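Local coordinates for Sn-glycerol-3-phosphate ABC transporter substrate-binding protein UspB (Mycobacterium tuberculosis, PDB 4MFI), which serves as the substrate-binding subunit of an ABC transporter and recognises glycerophosphocholine, probably between the two lobes of a periplasmic-binding-protein fold, at residues A[209-214]-A[380-385]; A[223-228]-A[385-390]; A[274-279]-A[365-370]; A[156-161]-A[259-264]. One frame throughout, in Å; residues are numbered along the deposited sequence.

Interaction 1 of 4, residues A[209-214]-A[380-385]; sequences TFQGPN and TQDYAR
The terminal amide of Q211 uses both of its ends against the 380-385 segment. Its OE1 accepts a hydrogen bond from the backbone N of D382 at 2.9 Å, with a C=O...N angle of 169°, while its NE2 donates to Q381 OE1 at 3.0 Å. That second bond leaves close to the plane of the Q211 amide but arrives tilted from the Q381 carbonyl plane, and the two amide planes are 61° apart. R385 NH1 also donates to Q381 OE1, in the carbonyl plane on a lone pair, at 2.8 Å, and the oxygen is thus held by two donors. Having both ends engaged fixes the rotation of the Q211 amide. Its first torsion is unstaggered (chi1 -126°), and beyond CG the chain runs straight across. A water extends the contact, donating to D382 OD2 at 2.8 Å and accepting from N214 ND2 at 2.9 Å. In the second shell, D102 forms a salt bridge with R385 and accepts from Q381 NE2, and Y221 N and W215 NE1 bind the D382 carboxylate. Helix 211-216 thus meets the residues leading into helix 383-386 beside strand 222-223, with helix 232-245 against N214 and W208 of helix 206-209 against Q381 and R385.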
loop_
_atom_site.group_PDB
_atom_site.type_symbol
_atom_site.label_atom_id
_atom_site.label_comp_id
_atom_site.label_asym_id
_atom_site.label_seq_id
_atom_site.Cartn_x
_atom_site.Cartn_y
_atom_site.Cartn_z
ATOM N N THR A 209 -1.652 -2.014 8.369
ATOM C CA THR A 209 -0.687 -2.995 8.864
ATOM C C THR A 209 -1.332 -4.156 9.618
ATOM O O THR A 209 -0.789 -5.262 9.614
ATOM C CB THR A 209 0.414 -2.371 9.744
ATOM O OG1 THR A 209 -0.177 -1.794 10.911
ATOM C CG2 THR A 209 1.207 -1.311 8.974
ATOM N N PHE A 210 -2.475 -3.933 10.256
ATOM C CA PHE A 210 -3.168 -5.013 10.973
ATOM C C PHE A 210 -3.835 -5.988 10.014
ATOM O O PHE A 210 -4.168 -7.111 10.387
ATOM C CB PHE A 210 -4.206 -4.429 11.947
ATOM C CG PHE A 210 -5.027 -5.469 12.673
ATOM C CD1 PHE A 210 -4.489 -6.191 13.726
ATOM C CD2 PHE A 210 -6.351 -5.706 12.304
ATOM C CE1 PHE A 210 -5.250 -7.146 14.391
ATOM C CE2 PHE A 210 -7.115 -6.657 12.967
ATOM C CZ PHE A 210 -6.564 -7.377 14.011
ATOM N N GLN A 211 -4.035 -5.559 8.773
ATOM C CA GLN A 211 -4.702 -6.389 7.789
ATOM C C GLN A 211 -4.004 -7.735 7.641
ATOM O O GLN A 211 -4.652 -8.775 7.506
ATOM C CB GLN A 211 -4.699 -5.664 6.447
ATOM C CG GLN A 211 -6.060 -5.533 5.863
ATOM C CD GLN A 211 -6.112 -4.757 4.564
ATOM O OE1 GLN A 211 -7.054 -4.922 3.794
ATOM N NE2 GLN A 211 -5.119 -3.889 4.319
ATOM N N GLY A 212 -2.675 -7.702 7.686
ATOM C CA GLY A 212 -1.879 -8.906 7.545
ATOM C C GLY A 212 -2.098 -9.920 8.652
ATOM O O GLY A 212 -2.479 -11.060 8.368
ATOM N N PRO A 213 -1.837 -9.536 9.913
ATOM C CA PRO A 213 -2.087 -10.493 10.993
ATOM C C PRO A 213 -3.534 -10.943 11.047
ATOM O O PRO A 213 -3.770 -12.112 11.330
ATOM C CB PRO A 213 -1.690 -9.728 12.268
ATOM C CG PRO A 213 -1.433 -8.335 11.847
ATOM C CD PRO A 213 -1.071 -8.373 10.393
ATOM N N ASN A 214 -4.479 -10.059 10.749
ATOM C CA ASN A 214 -5.873 -10.463 10.703
ATOM C C ASN A 214 -6.056 -11.624 9.712
ATOM O O ASN A 214 -6.566 -12.691 10.072
ATOM C CB ASN A 214 -6.726 -9.244 10.325
ATOM C CG ASN A 214 -8.201 -9.435 10.603
ATOM O OD1 ASN A 214 -8.612 -10.270 11.418
ATOM N ND2 ASN A 214 -9.013 -8.629 9.932
ATOM N N THR A 380 -4.720 -8.691 -2.288
ATOM C CA THR A 380 -5.474 -7.441 -2.429
ATOM C C THR A 380 -6.241 -7.121 -1.145
ATOM O O THR A 380 -6.608 -8.017 -0.368
ATOM C CB THR A 380 -6.429 -7.467 -3.636
ATOM O OG1 THR A 380 -7.320 -8.576 -3.499
ATOM C CG2 THR A 380 -5.648 -7.604 -4.954
ATOM N N GLN A 381 -6.452 -5.835 -0.905
ATOM C CA GLN A 381 -7.001 -5.386 0.366
ATOM C C GLN A 381 -8.496 -5.645 0.531
ATOM O O GLN A 381 -9.233 -5.768 -0.445
ATOM C CB GLN A 381 -6.726 -3.901 0.559
ATOM C CG GLN A 381 -5.255 -3.554 0.643
ATOM C CD GLN A 381 -5.053 -2.129 1.083
ATOM O OE1 GLN A 381 -5.370 -1.778 2.227
ATOM N NE2 GLN A 381 -4.559 -1.282 0.176
ATOM N N ASP A 382 -8.935 -5.714 1.783
ATOM C CA ASP A 382 -10.358 -5.895 2.074
ATOM C C ASP A 382 -11.170 -4.703 1.576
ATOM O O ASP A 382 -10.755 -3.550 1.719
ATOM C CB ASP A 382 -10.578 -6.073 3.576
ATOM C CG ASP A 382 -10.005 -7.363 4.117
ATOM O OD1 ASP A 382 -9.740 -8.319 3.346
ATOM O OD2 ASP A 382 -9.841 -7.419 5.352
ATOM N N TYR A 383 -12.333 -4.985 0.989
ATOM C CA TYR A 383 -13.189 -3.919 0.451
ATOM C C TYR A 383 -13.546 -2.909 1.542
ATOM O O TYR A 383 -13.667 -1.708 1.273
ATOM C CB TYR A 383 -14.489 -4.476 -0.139
ATOM C CG TYR A 383 -14.397 -5.257 -1.434
ATOM C CD1 TYR A 383 -13.191 -5.786 -1.908
ATOM C CD2 TYR A 383 -15.545 -5.503 -2.174
ATOM C CE1 TYR A 383 -13.147 -6.517 -3.097
ATOM C CE2 TYR A 383 -15.514 -6.226 -3.345
ATOM C CZ TYR A 383 -14.321 -6.737 -3.811
ATOM O OH TYR A 383 -14.320 -7.460 -4.991
ATOM N N ALA A 384 -13.706 -3.380 2.779
ATOM C CA ALA A 384 -14.087 -2.477 3.865
ATOM C C ALA A 384 -13.040 -1.390 4.130
ATOM O O ALA A 384 -13.380 -0.315 4.636
ATOM C CB ALA A 384 -14.392 -3.253 5.143
ATOM N N ARG A 385 -11.780 -1.660 3.790
ATOM C CA ARG A 385 -10.736 -0.645 3.931
ATOM C C ARG A 385 -10.634 0.276 2.714
ATOM O O ARG A 385 -10.527 1.497 2.859
ATOM C CB ARG A 385 -9.360 -1.262 4.250
ATOM C CG ARG A 385 -8.323 -0.177 4.531
ATOM C CD ARG A 385 -6.912 -0.688 4.900
ATOM N NE ARG A 385 -6.122 0.509 5.184
ATOM C CZ ARG A 385 -5.564 1.267 4.244
ATOM N NH1 ARG A 385 -5.615 0.896 2.970
ATOM N NH2 ARG A 385 -4.944 2.389 4.572
HETATM O O HOH W 1 -7.889 -7.958 7.297
#

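Interaction 2 of 4, residues A[223-228]-A[385-390]; sequences DKWTLT and RVFLPG
W225 and F387 meet with the far corner of the indole against CB and one ring carbon, CD2, of F387. W225 CH2 lies 3.7 Å from F387 CD2 and equally close to F387 CB, and W225 CZ3 is 3.8 Å from that same CB. The six-membered ring of W225 and the F387 ring are inclined by 43°, an oblique meeting with centroids 5.9 Å apart. W225 leaves its backbone pointing past F387, and the end of the side chain comes nearer. With CG beside its own backbone N (chi1 -62°), the long indole swings its benzo end across to reach F387. Hairpin geometry explains how W225 comes to stand there: D223 to T226 form a type II' beta turn, closed by D223 N to T226 O at 2.8 Å and T226 N to D223 O at 3.0 Å, and W225 is the third residue of the turn, the second of the two-residue loop joining strands 222-223 and 226-227. Further along the second strand, L227 CD2 approaches L388 CD1 at 4.1 Å, the two chains crossing at about a right angle. L388 places CG anti to its backbone N (chi1 -167°), which carries CD1 out to the hairpin. Around these pairs, F387 stacks on F106, Y383 meets W225 edge-to-face, and L424 and L420 of helix 409-427 touch W225 and L388 respectively.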
loop_
_atom_site.group_PDB
_atom_site.type_symbol
_atom_site.label_atom_id
_atom_site.label_comp_id
_atom_site.label_asym_id
_atom_site.label_seq_id
_atom_site.Cartn_x
_atom_site.Cartn_y
_atom_site.Cartn_z
ATOM N N ASP A 223 -15.419 -9.822 3.499
ATOM C CA ASP A 223 -15.278 -10.807 2.440
ATOM C C ASP A 223 -16.121 -10.243 1.302
ATOM O O ASP A 223 -17.359 -10.292 1.338
ATOM C CB ASP A 223 -15.834 -12.148 2.913
ATOM C CG ASP A 223 -15.631 -13.261 1.908
ATOM O OD1 ASP A 223 -15.041 -13.011 0.833
ATOM O OD2 ASP A 223 -16.058 -14.400 2.210
ATOM N N LYS A 224 -15.448 -9.670 0.309
ATOM C CA LYS A 224 -16.115 -8.831 -0.688
ATOM C C LYS A 224 -16.947 -7.752 0.026
ATOM O O LYS A 224 -16.405 -7.033 0.865
ATOM C CB LYS A 224 -16.939 -9.679 -1.659
ATOM C CG LYS A 224 -16.156 -10.846 -2.241
ATOM C CD LYS A 224 -14.925 -10.377 -2.984
ATOM C CE LYS A 224 -14.112 -11.565 -3.487
ATOM N NZ LYS A 224 -14.957 -12.523 -4.255
ATOM N N TRP A 225 -18.241 -7.645 -0.275
ATOM C CA TRP A 225 -19.078 -6.603 0.334
ATOM C C TRP A 225 -19.671 -6.970 1.690
ATOM O O TRP A 225 -20.370 -6.161 2.307
ATOM C CB TRP A 225 -20.217 -6.200 -0.603
ATOM C CG TRP A 225 -19.746 -5.616 -1.882
ATOM C CD1 TRP A 225 -19.934 -6.126 -3.137
ATOM C CD2 TRP A 225 -19.002 -4.400 -2.050
ATOM N NE1 TRP A 225 -19.353 -5.301 -4.073
ATOM C CE2 TRP A 225 -18.770 -4.239 -3.431
ATOM C CE3 TRP A 225 -18.489 -3.446 -1.165
ATOM C CZ2 TRP A 225 -18.063 -3.151 -3.948
ATOM C CZ3 TRP A 225 -17.792 -2.366 -1.677
ATOM C CH2 TRP A 225 -17.583 -2.228 -3.057
ATOM N N THR A 226 -19.396 -8.183 2.152
ATOM C CA THR A 226 -19.963 -8.681 3.397
ATOM C C THR A 226 -18.997 -8.425 4.548
ATOM O O THR A 226 -17.890 -8.964 4.581
ATOM C CB THR A 226 -20.304 -10.176 3.249
ATOM O OG1 THR A 226 -21.287 -10.319 2.211
ATOM C CG2 THR A 226 -20.839 -10.757 4.550
ATOM N N LEU A 227 -19.410 -7.574 5.478
ATOM C CA LEU A 227 -18.548 -7.212 6.597
ATOM C C LEU A 227 -18.364 -8.394 7.546
ATOM O O LEU A 227 -19.306 -9.154 7.811
ATOM C CB LEU A 227 -19.105 -5.989 7.320
ATOM C CG LEU A 227 -19.261 -4.736 6.446
ATOM C CD1 LEU A 227 -19.896 -3.609 7.233
ATOM C CD2 LEU A 227 -17.929 -4.290 5.880
ATOM N N THR A 228 -17.140 -8.567 8.036
ATOM C CA THR A 228 -16.794 -9.747 8.830
ATOM C C THR A 228 -15.984 -9.377 10.073
ATOM O O THR A 228 -15.272 -10.214 10.627
ATOM C CB THR A 228 -16.030 -10.812 7.989
ATOM O OG1 THR A 228 -14.873 -10.230 7.376
ATOM C CG2 THR A 228 -16.919 -11.388 6.900
ATOM N N ARG A 385 -11.780 -1.660 3.790
ATOM C CA ARG A 385 -10.736 -0.645 3.931
ATOM C C ARG A 385 -10.634 0.276 2.714
ATOM O O ARG A 385 -10.527 1.497 2.859
ATOM C CB ARG A 385 -9.360 -1.262 4.250
ATOM C CG ARG A 385 -8.323 -0.177 4.531
ATOM C CD ARG A 385 -6.912 -0.688 4.900
ATOM N NE ARG A 385 -6.122 0.509 5.184
ATOM C CZ ARG A 385 -5.564 1.267 4.244
ATOM N NH1 ARG A 385 -5.615 0.896 2.970
ATOM N NH2 ARG A 385 -4.944 2.389 4.572
ATOM N N VAL A 386 -10.670 -0.296 1.516
ATOM C CA VAL A 386 -10.348 0.484 0.314
ATOM C C VAL A 386 -11.508 0.963 -0.556
ATOM O O VAL A 386 -11.334 1.909 -1.326
ATOM C CB VAL A 386 -9.320 -0.245 -0.597
ATOM C CG1 VAL A 386 -7.941 -0.290 0.077
ATOM C CG2 VAL A 386 -9.820 -1.647 -0.996
ATOM N N PHE A 387 -12.670 0.318 -0.453
ATOM C CA PHE A 387 -13.827 0.679 -1.292
ATOM C C PHE A 387 -14.949 1.348 -0.507
ATOM O O PHE A 387 -15.841 1.959 -1.091
ATOM C CB PHE A 387 -14.419 -0.558 -1.976
ATOM C CG PHE A 387 -13.521 -1.209 -3.006
ATOM C CD1 PHE A 387 -12.334 -0.613 -3.431
ATOM C CD2 PHE A 387 -13.890 -2.423 -3.565
ATOM C CE1 PHE A 387 -11.528 -1.228 -4.390
ATOM C CE2 PHE A 387 -13.097 -3.033 -4.528
ATOM C CZ PHE A 387 -11.909 -2.434 -4.936
ATOM N N LEU A 388 -14.921 1.203 0.808
ATOM C CA LEU A 388 -15.981 1.708 1.670
ATOM C C LEU A 388 -15.502 3.052 2.207
ATOM O O LEU A 388 -14.444 3.124 2.831
ATOM C CB LEU A 388 -16.207 0.706 2.805
ATOM C CG LEU A 388 -17.447 0.819 3.698
ATOM C CD1 LEU A 388 -17.650 -0.487 4.450
ATOM C CD2 LEU A 388 -17.353 2.000 4.669
ATOM N N PRO A 389 -16.270 4.126 1.961
ATOM C CA PRO A 389 -15.830 5.480 2.317
ATOM C C PRO A 389 -15.413 5.609 3.773
ATOM O O PRO A 389 -16.189 5.269 4.669
ATOM C CB PRO A 389 -17.076 6.335 2.049
ATOM C CG PRO A 389 -17.786 5.609 0.964
ATOM C CD PRO A 389 -17.568 4.136 1.263
ATOM N N GLY A 390 -14.186 6.078 3.988
ATOM C CA GLY A 390 -13.621 6.226 5.318
ATOM C C GLY A 390 -13.318 4.945 6.086
ATOM O O GLY A 390 -12.950 5.011 7.258
#

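Interaction 3 of 4, residues A[274-279]-A[365-370]; sequences GSLAGI and NPRARV
L276 of helix 276-282 and R367 of helix 366-374 make a van der Waals contact near the protein surface, a leucine against a helix backbone and the root of an arginine, where the first turns of two helices far apart in sequence come side by side. No hydrogen bond crosses it. A single leucine bridges the gap, and the backbones stay well apart, with L276 CA and A368 CA 8.0 Å from each other. The two methyl groups of L276 divide the work. CD2 reaches the peptide linking R367 to A368, 3.8 Å from R367 O and 3.9 Å from A368 N. CD1 lies 4.1 Å from R367 CB, and CD2 touches that carbon at the same distance. The leucine extends straight from its helix, CG opposite the backbone N (chi1 180°), and this carries the forked end directly onto the other helix. R367 contributes the root of its side chain more than its charge. Its chain bends at chi3 (-67°) and the guanidinium turns to F287, giving a cation-pi contact with that ring and a hydrogen bond from NH2 to the F287 backbone oxygen. The polar end is thus bonded to F287, while L276 CD1 lies obliquely beside the guanidinium as well as near CB. Strands 287-290 and 144-160 flank the pair: L276 also rests on F287 and Y158, R367 touches A289, and A368 leans on Y361 of helix 356-364.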
loop_
_atom_site.group_PDB
_atom_site.type_symbol
_atom_site.label_atom_id
_atom_site.label_comp_id
_atom_site.label_asym_id
_atom_site.label_seq_id
_atom_site.Cartn_x
_atom_site.Cartn_y
_atom_site.Cartn_z
ATOM N N GLY A 274 8.311 1.700 2.344
ATOM C CA GLY A 274 8.690 3.071 2.053
ATOM C C GLY A 274 9.555 3.703 3.129
ATOM O O GLY A 274 10.189 4.737 2.895
ATOM N N SER A 275 9.584 3.085 4.307
ATOM C CA SER A 275 10.387 3.586 5.415
ATOM C C SER A 275 11.785 2.989 5.450
ATOM O O SER A 275 12.607 3.388 6.277
ATOM C CB SER A 275 9.689 3.312 6.748
ATOM O OG SER A 275 8.507 4.084 6.856
ATOM N N LEU A 276 12.062 2.039 4.559
ATOM C CA LEU A 276 13.334 1.318 4.594
ATOM C C LEU A 276 14.556 2.234 4.454
ATOM O O LEU A 276 15.505 2.128 5.234
ATOM C CB LEU A 276 13.362 0.199 3.543
ATOM C CG LEU A 276 14.636 -0.649 3.456
ATOM C CD1 LEU A 276 14.972 -1.299 4.801
ATOM C CD2 LEU A 276 14.508 -1.712 2.370
ATOM N N ALA A 277 14.524 3.150 3.492
ATOM C CA ALA A 277 15.660 4.045 3.287
ATOM C C ALA A 277 15.924 4.925 4.513
ATOM O O ALA A 277 17.077 5.116 4.920
ATOM C CB ALA A 277 15.450 4.894 2.051
ATOM N N GLY A 278 14.856 5.451 5.109
ATOM C CA GLY A 278 14.982 6.307 6.278
ATOM C C GLY A 278 15.520 5.576 7.497
ATOM O O GLY A 278 16.373 6.097 8.224
ATOM N N ILE A 279 15.017 4.367 7.726
ATOM C CA ILE A 279 15.504 3.544 8.823
ATOM C C ILE A 279 16.973 3.177 8.608
ATOM O O ILE A 279 17.780 3.235 9.537
ATOM C CB ILE A 279 14.628 2.284 8.990
ATOM C CG1 ILE A 279 13.216 2.691 9.440
ATOM C CG2 ILE A 279 15.264 1.315 9.974
ATOM C CD1 ILE A 279 12.188 1.584 9.339
ATOM N N ASN A 365 21.774 -4.245 -2.039
ATOM C CA ASN A 365 20.741 -3.922 -1.055
ATOM C C ASN A 365 19.843 -5.115 -0.724
ATOM O O ASN A 365 18.708 -5.177 -1.190
ATOM C CB ASN A 365 19.860 -2.781 -1.588
ATOM C CG ASN A 365 20.637 -1.498 -1.828
ATOM O OD1 ASN A 365 20.751 -0.656 -0.939
ATOM N ND2 ASN A 365 21.167 -1.340 -3.036
ATOM N N PRO A 366 20.344 -6.069 0.081
ATOM C CA PRO A 366 19.570 -7.284 0.365
ATOM C C PRO A 366 18.211 -7.046 1.038
ATOM O O PRO A 366 17.321 -7.875 0.881
ATOM C CB PRO A 366 20.492 -8.076 1.300
ATOM C CG PRO A 366 21.854 -7.625 0.940
ATOM C CD PRO A 366 21.712 -6.157 0.621
ATOM N N ARG A 367 18.045 -5.959 1.781
ATOM C CA ARG A 367 16.757 -5.717 2.426
ATOM C C ARG A 367 15.746 -5.209 1.395
ATOM O O ARG A 367 14.534 -5.444 1.512
ATOM C CB ARG A 367 16.911 -4.765 3.620
ATOM C CG ARG A 367 17.639 -5.407 4.804
ATOM C CD ARG A 367 17.802 -4.453 5.984
ATOM N NE ARG A 367 18.706 -3.356 5.658
ATOM C CZ ARG A 367 19.764 -2.997 6.381
ATOM N NH1 ARG A 367 20.522 -1.985 5.977
ATOM N NH2 ARG A 367 20.062 -3.631 7.510
ATOM N N ALA A 368 16.256 -4.546 0.361
ATOM C CA ALA A 368 15.437 -4.218 -0.798
ATOM C C ALA A 368 15.015 -5.514 -1.486
ATOM O O ALA A 368 13.899 -5.612 -2.004
ATOM C CB ALA A 368 16.197 -3.315 -1.758
ATOM N N ARG A 369 15.887 -6.522 -1.468
ATOM C CA ARG A 369 15.515 -7.830 -2.026
ATOM C C ARG A 369 14.445 -8.553 -1.192
ATOM O O ARG A 369 13.562 -9.207 -1.754
ATOM C CB ARG A 369 16.729 -8.738 -2.242
ATOM C CG ARG A 369 16.430 -9.899 -3.194
ATOM C CD ARG A 369 17.494 -10.988 -3.175
ATOM N NE ARG A 369 18.802 -10.533 -3.642
ATOM C CZ ARG A 369 19.145 -10.386 -4.923
ATOM N NH1 ARG A 369 18.267 -10.634 -5.891
ATOM N NH2 ARG A 369 20.368 -9.977 -5.238
ATOM N N VAL A 370 14.503 -8.436 0.135
ATOM C CA VAL A 370 13.431 -8.989 0.971
ATOM C C VAL A 370 12.077 -8.397 0.573
ATOM O O VAL A 370 11.093 -9.127 0.394
ATOM C CB VAL A 370 13.686 -8.750 2.472
ATOM C CG1 VAL A 370 12.451 -9.112 3.303
ATOM C CG2 VAL A 370 14.903 -9.539 2.933
#

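Interaction 4 of 4, residues A[156-161]-A[259-264]; sequences LFYYNK and NEFATG
The carbonyl oxygen of F261 is gripped twice: G264 N donates to it at 3.0 Å, and a water that also accepts from N160 ND2 at 2.9 Å donates to F261 O at 3.0 Å. This water ties the end of helix 257-262 to the C-terminal end of strand 144-160. The other end of the N160 amide is used separately, OD1 capping the next helix at A163 N. Between the backbones, the F261 ring fills the gap. Its CG lies opposite the backbone N (chi1 177°), sending the ring out toward the strand. Y158 CB sits over one face, 3.9 Å from the ring centroid and 13° off its normal, a CH-pi contact. The rim of the ring meets the main chain, with F261 CZ 3.6 Å from Y159 C and F261 CE1 3.7 Å from N160 N. Both backbone atoms lie near the ring plane, so the phenyl presents a face to one residue and an edge to the next two. The Y158 ring meets the F261 ring obliquely, their planes 47° apart, and its hydroxyl is hydrogen-bonded to S272 O. Past F261 the helix closes at G264 in a Schellman motif with positive phi, and the chain continues into strand 268-272, which pairs antiparallel with 144-160. Helix 257-262 lies against the mixed sheet through F261, consistent with the alpha/beta lobes of the periplasmic-binding-protein fold.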
loop_
_atom_site.group_PDB
_atom_site.type_symbol
_atom_site.label_atom_id
_atom_site.label_comp_id
_atom_site.label_asym_id
_atom_site.label_seq_id
_atom_site.Cartn_x
_atom_site.Cartn_y
_atom_site.Cartn_z
ATOM N N LEU A 156 6.343 -4.357 5.990
ATOM C CA LEU A 156 7.578 -5.108 6.153
ATOM C C LEU A 156 7.810 -5.269 7.652
ATOM O O LEU A 156 7.448 -4.386 8.430
ATOM C CB LEU A 156 8.726 -4.323 5.523
ATOM C CG LEU A 156 10.008 -5.081 5.204
ATOM C CD1 LEU A 156 9.725 -6.217 4.238
ATOM C CD2 LEU A 156 11.042 -4.116 4.624
ATOM N N PHE A 157 8.391 -6.395 8.062
ATOM C CA PHE A 157 8.674 -6.649 9.475
ATOM C C PHE A 157 10.126 -6.274 9.765
ATOM O O PHE A 157 11.052 -6.924 9.287
ATOM C CB PHE A 157 8.400 -8.125 9.814
ATOM C CG PHE A 157 8.421 -8.433 11.287
ATOM C CD1 PHE A 157 9.626 -8.602 11.966
ATOM C CD2 PHE A 157 7.231 -8.581 11.995
ATOM C CE1 PHE A 157 9.642 -8.886 13.342
ATOM C CE2 PHE A 157 7.237 -8.878 13.358
ATOM C CZ PHE A 157 8.444 -9.025 14.034
ATOM N N TYR A 158 10.319 -5.207 10.530
ATOM C CA TYR A 158 11.648 -4.727 10.878
ATOM C C TYR A 158 12.039 -5.267 12.244
ATOM O O TYR A 158 11.220 -5.268 13.168
ATOM C CB TYR A 158 11.655 -3.198 10.925
ATOM C CG TYR A 158 11.414 -2.520 9.593
ATOM C CD1 TYR A 158 12.484 -2.172 8.775
ATOM C CD2 TYR A 158 10.124 -2.205 9.156
ATOM C CE1 TYR A 158 12.291 -1.535 7.564
ATOM C CE2 TYR A 158 9.917 -1.568 7.924
ATOM C CZ TYR A 158 11.011 -1.238 7.134
ATOM O OH TYR A 158 10.845 -0.594 5.920
ATOM N N TYR A 159 13.285 -5.707 12.394
ATOM C CA TYR A 159 13.734 -6.201 13.695
ATOM C C TYR A 159 15.158 -5.808 14.051
ATOM O O TYR A 159 16.035 -5.727 13.188
ATOM C CB TYR A 159 13.514 -7.712 13.850
ATOM C CG TYR A 159 14.351 -8.627 12.973
ATOM C CD1 TYR A 159 13.973 -8.922 11.662
ATOM C CD2 TYR A 159 15.496 -9.242 13.473
ATOM C CE1 TYR A 159 14.730 -9.790 10.870
ATOM C CE2 TYR A 159 16.252 -10.107 12.696
ATOM C CZ TYR A 159 15.874 -10.373 11.394
ATOM O OH TYR A 159 16.633 -11.236 10.635
ATOM N N ASN A 160 15.350 -5.549 15.339
ATOM C CA ASN A 160 16.620 -5.139 15.917
ATOM C C ASN A 160 17.431 -6.397 16.228
ATOM O O ASN A 160 17.034 -7.211 17.072
ATOM C CB ASN A 160 16.297 -4.339 17.181
ATOM C CG ASN A 160 17.514 -3.813 17.892
ATOM O OD1 ASN A 160 18.504 -4.515 18.077
ATOM N ND2 ASN A 160 17.423 -2.565 18.345
ATOM N N LYS A 161 18.560 -6.570 15.541
ATOM C CA LYS A 161 19.334 -7.805 15.679
ATOM C C LYS A 161 19.997 -7.947 17.042
ATOM O O LYS A 161 20.167 -9.061 17.521
ATOM C CB LYS A 161 20.350 -7.951 14.550
ATOM C CG LYS A 161 19.684 -8.153 13.211
ATOM C CD LYS A 161 20.591 -8.875 12.241
ATOM C CE LYS A 161 19.902 -9.070 10.909
ATOM N NZ LYS A 161 20.728 -9.913 10.008
ATOM N N ASN A 259 10.496 5.973 13.039
ATOM C CA ASN A 259 11.435 6.648 13.914
ATOM C C ASN A 259 11.616 5.960 15.276
ATOM O O ASN A 259 12.728 5.892 15.806
ATOM C CB ASN A 259 10.999 8.092 14.090
ATOM C CG ASN A 259 12.107 8.963 14.553
ATOM O OD1 ASN A 259 13.047 9.248 13.810
ATOM N ND2 ASN A 259 12.018 9.397 15.795
ATOM N N GLU A 260 10.532 5.455 15.853
ATOM C CA GLU A 260 10.653 4.737 17.122
ATOM C C GLU A 260 11.463 3.459 16.963
ATOM O O GLU A 260 12.204 3.069 17.865
ATOM C CB GLU A 260 9.278 4.451 17.730
ATOM C CG GLU A 260 8.626 5.691 18.327
ATOM C CD GLU A 260 7.380 5.375 19.127
ATOM O OE1 GLU A 260 7.241 4.228 19.602
ATOM O OE2 GLU A 260 6.537 6.281 19.286
ATOM N N PHE A 261 11.334 2.806 15.816
ATOM C CA PHE A 261 12.179 1.657 15.542
ATOM C C PHE A 261 13.636 2.084 15.333
ATOM O O PHE A 261 14.555 1.517 15.935
ATOM C CB PHE A 261 11.699 0.851 14.331
ATOM C CG PHE A 261 12.611 -0.286 14.006
ATOM C CD1 PHE A 261 12.586 -1.441 14.778
ATOM C CD2 PHE A 261 13.543 -0.185 12.982
ATOM C CE1 PHE A 261 13.454 -2.488 14.522
ATOM C CE2 PHE A 261 14.416 -1.226 12.719
ATOM C CZ PHE A 261 14.367 -2.384 13.486
ATOM N N ALA A 262 13.850 3.068 14.464
ATOM C CA ALA A 262 15.207 3.481 14.103
ATOM C C ALA A 262 16.026 4.010 15.273
ATOM O O ALA A 262 17.247 3.897 15.266
ATOM C CB ALA A 262 15.175 4.506 12.974
ATOM N N THR A 263 15.359 4.587 16.270
ATOM C CA THR A 263 16.053 5.153 17.424
ATOM C C THR A 263 16.190 4.139 18.554
ATOM O O THR A 263 16.799 4.433 19.584
ATOM C CB THR A 263 15.352 6.423 17.967
ATOM O OG1 THR A 263 13.995 6.116 18.307
ATOM C CG2 THR A 263 15.369 7.525 16.933
ATOM N N GLY A 264 15.606 2.957 18.378
ATOM C CA GLY A 264 15.798 1.881 19.333
ATOM C C GLY A 264 14.745 1.743 20.419
ATOM O O GLY A 264 14.923 0.958 21.349
HETATM O O HOH W 2 15.221 -0.895 17.519
#

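The four contacts fall into two groups. Interactions 1 and 2 share R385 and helix 383-386, with centres 10 Å apart; Y383 joins them, its CD2 lying 3.6 Å from W225 CD2. Interactions 3 and 4 have centres 12 Å apart and meet through I279, whose CG2 is 3.8 Å from F261 CD2, and through Y158, which packs against the start of helix 276-282. The groups do not touch: interactions 1 and 4 come within about 7 Å between nearest atoms, while about 22 Å separates the centres of interactions 1 and 3, and about 31 Å those of 2 and 3. Along the chain, interaction 3 is nested inside the loops closed by interactions 1 and 2, whereas interaction 4 crosses both.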